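Local coordinates for 27kDa outer membrane protein (Silicibacter pomeroyi, PDB 3GYK) that probably acts as a thiol-disulfide oxidoreductase, this piece being the DsbA-like thioredoxin domain of the longer protein, at residues D23-E28 with V149-L154; R79-Y84 with E115-D120. All coordinates share one frame; numbering follows the deposited sequence.

Contact 1 of 2, residues D23-E28 with V149-L154; sequences DVTVVE and VVEDAL
Glu151 reaches back to Thr25 where two antiparallel strands of the thioredoxin-fold sheet part. Its CG lies anti to the carbonyl carbon (chi1 -84°), and a bend at chi2 curls the chain across Val24. OE2 then takes the backbone N of Thr25 at 2.8 Å, on its anti lone pair, in an almost straight bond. Glu151 N in turn gives a bond to Thr25 O at 3.0 Å. A type II' turn from Val150 to Ala153 takes the chain away after Glu151, and the carboxylate, not a backbone carbonyl, accepts from Thr25 N. The other carboxylate oxygen, OE1, forms a salt bridge with Arg5. With an alanine here, Thr25 N would probably lose this acceptor, and Arg5 one of its carboxylate partners.

Further along, Val27 and Val149 form a hydrogen-bonded pair. Their side chains run alongside each other on one face of the sheet, CB of Val27 3.9 Å from CB of Val149. Val26 and Val150 form the neighbouring non-hydrogen-bonded pair. The CG1 branch of Val150 meets Val24 CG1 at 3.9 Å, and the two side chains cross obliquely.

Val24 and Val150 pack against helix 161-174. Val27 and Val149 meet Phe9 of helix 3-9 on the opposite face. Strand 54-60 pairs with the far edge of strand 24-30.

Contact 2 of 2, residues R79-Y84 with E115-D120; sequences RQQGKY and EQLQRD
Gln81 and Gln116 reach toward each other and stack amide on amide, their planes 24° apart. They join two parts of the helical region that DsbA-like proteins carry inserted in the thioredoxin fold: the loop between helices 66-77 and 84-92, and helix 114-120. Gln81 runs out straight past CG, and its CG sits 3.6 Å from Gln116 NE2. Gln116 has its CG anti to the backbone N (chi1 -173°), which sends its amide out toward the loop. The far end of Gln81 is held from just ahead of the helix, where OE1 accepts a bond from Asp113 N. Gln81 NE2 lies 4.0 Å from Leu117 CB.

Gln80 meets the same helix one turn further on. Its CB lies 3.4 Å from Asp120 OD2, while the amide leads away, with its plane nearly perpendicular to the carboxylate. Within the helix, Gln116 NE2 gives a bond of 3.1 Å to Asp120 OD2, on the syn lone pair. This ties the stacked amide to the carboxylate. No direct hydrogen bond joins the two segments. A water bridges them: it accepts from Gln81 NE2 at 3.0 Å and donates to Asp120 OD2 at 2.6 Å.

Contact 1 belongs to the sheet and contact 2 to the helical region. Their centres are about 28 Å apart, on opposite sides of the chain's centre, and they do not touch; the nearest atoms are about 8 Å apart. Both segments of contact 2 fall in the chain between the two strands that contact 1 joins. After strand 24-30 the chain adds helix 35-50 and strand 54-60, then builds the helical region and comes back to the sheet at strand 147-150. Cys34 and Cys37 follow strand 24-30 at the start of helix 35-50, a CxxC pattern consistent with a thioredoxin-type redox site. Contact 1 sits on the strand leading to it. On the contact 2 side, Tyr84 packs on Tyr32, two residues before Cys34.

Contact 1 of 2, residues D23-E28 with V149-L154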
# COMPACT_ATOMS: atom_id res chain seq x y z
N ASP A 23 -2.76 -13.16 12.14
CA ASP A 23 -1.61 -14.09 12.28
C ASP A 23 -0.80 -14.27 11.00
O ASP A 23 0.23 -14.95 11.01
CB ASP A 23 -2.03 -15.45 12.86
CG ASP A 23 -2.88 -16.27 11.90
OD1 ASP A 23 -3.31 -15.75 10.85
OD2 ASP A 23 -3.13 -17.44 12.24
N VAL A 24 -1.29 -13.69 9.91
CA VAL A 24 -0.57 -13.64 8.62
C VAL A 24 -0.52 -12.19 8.16
O VAL A 24 -1.58 -11.51 8.09
CB VAL A 24 -1.25 -14.51 7.56
CG1 VAL A 24 -0.61 -14.33 6.16
CG2 VAL A 24 -1.20 -15.95 7.97
N THR A 25 0.69 -11.70 7.86
CA THR A 25 0.85 -10.37 7.26
C THR A 25 1.05 -10.46 5.75
O THR A 25 1.91 -11.22 5.27
CB THR A 25 2.05 -9.61 7.88
OG1 THR A 25 1.80 -9.41 9.27
CG2 THR A 25 2.24 -8.23 7.23
N VAL A 26 0.25 -9.68 5.03
CA VAL A 26 0.42 -9.50 3.58
C VAL A 26 0.96 -8.11 3.36
O VAL A 26 0.36 -7.14 3.84
CB VAL A 26 -0.92 -9.68 2.82
CG1 VAL A 26 -0.75 -9.27 1.33
CG2 VAL A 26 -1.43 -11.10 2.95
N VAL A 27 2.09 -7.99 2.67
CA VAL A 27 2.60 -6.66 2.34
C VAL A 27 2.35 -6.41 0.86
O VAL A 27 2.63 -7.29 0.05
CB VAL A 27 4.13 -6.58 2.60
CG1 VAL A 27 4.64 -5.18 2.30
CG2 VAL A 27 4.44 -6.97 4.08
N GLU A 28 1.85 -5.22 0.49
CA GLU A 28 1.70 -4.91 -0.94
C GLU A 28 2.55 -3.68 -1.25
O GLU A 28 2.53 -2.69 -0.49
CB GLU A 28 0.24 -4.57 -1.28
CG GLU A 28 0.07 -4.32 -2.79
CD GLU A 28 -1.35 -3.92 -3.23
OE1 GLU A 28 -2.27 -3.91 -2.39
OE2 GLU A 28 -1.50 -3.56 -4.44
N VAL A 149 4.27 -9.67 -0.39
CA VAL A 149 4.90 -10.63 0.52
C VAL A 149 3.75 -11.21 1.30
O VAL A 149 2.85 -10.48 1.73
CB VAL A 149 5.84 -9.91 1.55
CG1 VAL A 149 6.47 -10.91 2.52
CG2 VAL A 149 6.95 -9.11 0.83
N VAL A 150 3.74 -12.53 1.48
CA VAL A 150 2.73 -13.18 2.31
C VAL A 150 3.52 -14.02 3.31
O VAL A 150 3.97 -15.13 2.99
CB VAL A 150 1.76 -14.10 1.52
CG1 VAL A 150 0.68 -14.72 2.49
CG2 VAL A 150 1.10 -13.30 0.35
N GLU A 151 3.71 -13.46 4.52
CA GLU A 151 4.56 -14.06 5.57
C GLU A 151 5.94 -14.33 4.96
O GLU A 151 6.60 -13.40 4.54
CB GLU A 151 3.97 -15.34 6.19
CG GLU A 151 2.98 -15.14 7.30
CD GLU A 151 3.48 -14.28 8.46
OE1 GLU A 151 4.34 -14.72 9.24
OE2 GLU A 151 2.94 -13.19 8.64
N ASP A 152 6.36 -15.60 4.89
CA ASP A 152 7.71 -15.91 4.40
C ASP A 152 7.81 -15.98 2.88
O ASP A 152 8.91 -16.11 2.35
CB ASP A 152 8.20 -17.21 5.00
CG ASP A 152 8.48 -17.11 6.48
OD1 ASP A 152 8.84 -16.03 6.96
OD2 ASP A 152 8.38 -18.14 7.15
N ALA A 153 6.67 -15.93 2.20
CA ALA A 153 6.62 -16.13 0.75
C ALA A 153 6.68 -14.79 0.01
O ALA A 153 6.09 -13.80 0.43
CB ALA A 153 5.37 -16.89 0.34
N LEU A 154 7.41 -14.80 -1.11
CA LEU A 154 7.40 -13.65 -2.01
C LEU A 154 6.53 -13.97 -3.21
O LEU A 154 6.67 -15.05 -3.83
CB LEU A 154 8.82 -13.30 -2.44
CG LEU A 154 9.81 -12.98 -1.30
CD1 LEU A 154 11.18 -12.59 -1.89
CD2 LEU A 154 9.27 -11.86 -0.40

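Contact 2 of 2, residues R79-Y84 with E115-D120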
# COMPACT_ATOMS: atom_id res chain seq x y z
N ARG A 79 -2.34 10.43 6.46
CA ARG A 79 -2.29 9.82 7.81
C ARG A 79 -2.46 10.88 8.90
O ARG A 79 -3.05 10.61 9.96
CB ARG A 79 -0.98 9.06 8.02
CG ARG A 79 -0.85 7.83 7.12
CD ARG A 79 0.53 7.18 7.23
NE ARG A 79 1.65 8.08 6.92
CZ ARG A 79 2.92 7.74 7.07
NH1 ARG A 79 3.22 6.53 7.51
NH2 ARG A 79 3.89 8.62 6.81
N GLN A 80 -1.97 12.10 8.64
CA GLN A 80 -2.02 13.17 9.63
C GLN A 80 -3.45 13.63 9.89
O GLN A 80 -3.72 14.27 10.91
CB GLN A 80 -1.14 14.36 9.22
CG GLN A 80 0.34 14.00 9.02
CD GLN A 80 0.86 13.09 10.12
OE1 GLN A 80 0.73 13.41 11.31
NE2 GLN A 80 1.45 11.94 9.74
N GLN A 81 -4.35 13.29 8.97
CA GLN A 81 -5.76 13.66 9.07
C GLN A 81 -6.63 12.45 9.33
O GLN A 81 -7.86 12.55 9.32
CB GLN A 81 -6.21 14.41 7.81
CG GLN A 81 -5.60 15.80 7.71
CD GLN A 81 -6.04 16.55 6.48
OE1 GLN A 81 -7.25 16.78 6.29
NE2 GLN A 81 -5.08 16.95 5.64
N GLY A 82 -5.99 11.30 9.56
CA GLY A 82 -6.69 10.09 9.94
C GLY A 82 -7.49 9.50 8.81
O GLY A 82 -8.48 8.79 9.05
N LYS A 83 -7.05 9.74 7.58
CA LYS A 83 -7.85 9.39 6.42
C LYS A 83 -7.07 8.59 5.38
O LYS A 83 -7.46 8.54 4.22
CB LYS A 83 -8.44 10.67 5.78
CG LYS A 83 -9.60 11.28 6.56
CD LYS A 83 -10.10 12.56 5.88
CE LYS A 83 -11.47 12.96 6.40
NZ LYS A 83 -11.35 13.61 7.74
N TYR A 84 -5.97 7.95 5.80
CA TYR A 84 -5.14 7.16 4.88
C TYR A 84 -5.96 6.10 4.12
O TYR A 84 -5.93 6.05 2.89
CB TYR A 84 -3.92 6.50 5.59
CG TYR A 84 -3.11 5.71 4.59
CD1 TYR A 84 -2.18 6.35 3.77
CD2 TYR A 84 -3.34 4.33 4.40
CE1 TYR A 84 -1.43 5.62 2.83
CE2 TYR A 84 -2.64 3.61 3.46
CZ TYR A 84 -1.70 4.28 2.66
OH TYR A 84 -1.01 3.58 1.71
N GLU A 115 -4.89 22.10 1.80
CA GLU A 115 -3.83 23.03 2.18
C GLU A 115 -2.93 22.39 3.26
O GLU A 115 -1.70 22.46 3.17
CB GLU A 115 -4.43 24.36 2.64
CG GLU A 115 -5.34 25.02 1.60
CD GLU A 115 -6.04 26.27 2.11
OE1 GLU A 115 -5.96 26.58 3.32
OE2 GLU A 115 -6.68 26.97 1.29
N GLN A 116 -3.54 21.74 4.24
CA GLN A 116 -2.79 20.98 5.24
C GLN A 116 -2.11 19.77 4.60
O GLN A 116 -0.94 19.51 4.87
CB GLN A 116 -3.66 20.54 6.39
CG GLN A 116 -2.85 19.91 7.51
CD GLN A 116 -3.71 19.13 8.49
OE1 GLN A 116 -4.88 19.46 8.69
NE2 GLN A 116 -3.13 18.09 9.10
N LEU A 117 -2.86 19.03 3.76
CA LEU A 117 -2.31 17.88 3.06
C LEU A 117 -1.03 18.25 2.33
O LEU A 117 -0.03 17.56 2.44
CB LEU A 117 -3.33 17.31 2.05
CG LEU A 117 -3.00 15.94 1.47
CD1 LEU A 117 -3.24 14.87 2.53
CD2 LEU A 117 -3.87 15.70 0.25
N GLN A 118 -1.05 19.36 1.59
CA GLN A 118 0.13 19.76 0.82
C GLN A 118 1.31 20.20 1.69
O GLN A 118 2.46 19.99 1.27
CB GLN A 118 -0.23 20.78 -0.27
CG GLN A 118 -1.10 20.14 -1.34
CD GLN A 118 -1.44 21.06 -2.49
OE1 GLN A 118 -0.80 21.02 -3.53
NE2 GLN A 118 -2.48 21.87 -2.31
N ARG A 119 1.04 20.77 2.87
CA ARG A 119 2.09 21.07 3.86
C ARG A 119 2.70 19.74 4.33
O ARG A 119 3.93 19.57 4.34
CB ARG A 119 1.53 21.81 5.09
CG ARG A 119 1.34 23.32 4.94
CD ARG A 119 1.10 23.99 6.30
NE ARG A 119 -0.06 23.45 7.01
CZ ARG A 119 -1.29 23.95 6.93
NH1 ARG A 119 -1.53 25.01 6.17
NH2 ARG A 119 -2.29 23.40 7.61
N ASP A 120 1.83 18.81 4.71
CA ASP A 120 2.25 17.53 5.27
C ASP A 120 2.97 16.65 4.25
O ASP A 120 3.77 15.78 4.62
CB ASP A 120 1.06 16.79 5.92
CG ASP A 120 0.54 17.50 7.17
OD1 ASP A 120 1.29 18.31 7.77
OD2 ASP A 120 -0.62 17.24 7.56
O HOH W 1 -2.32 15.96 6.01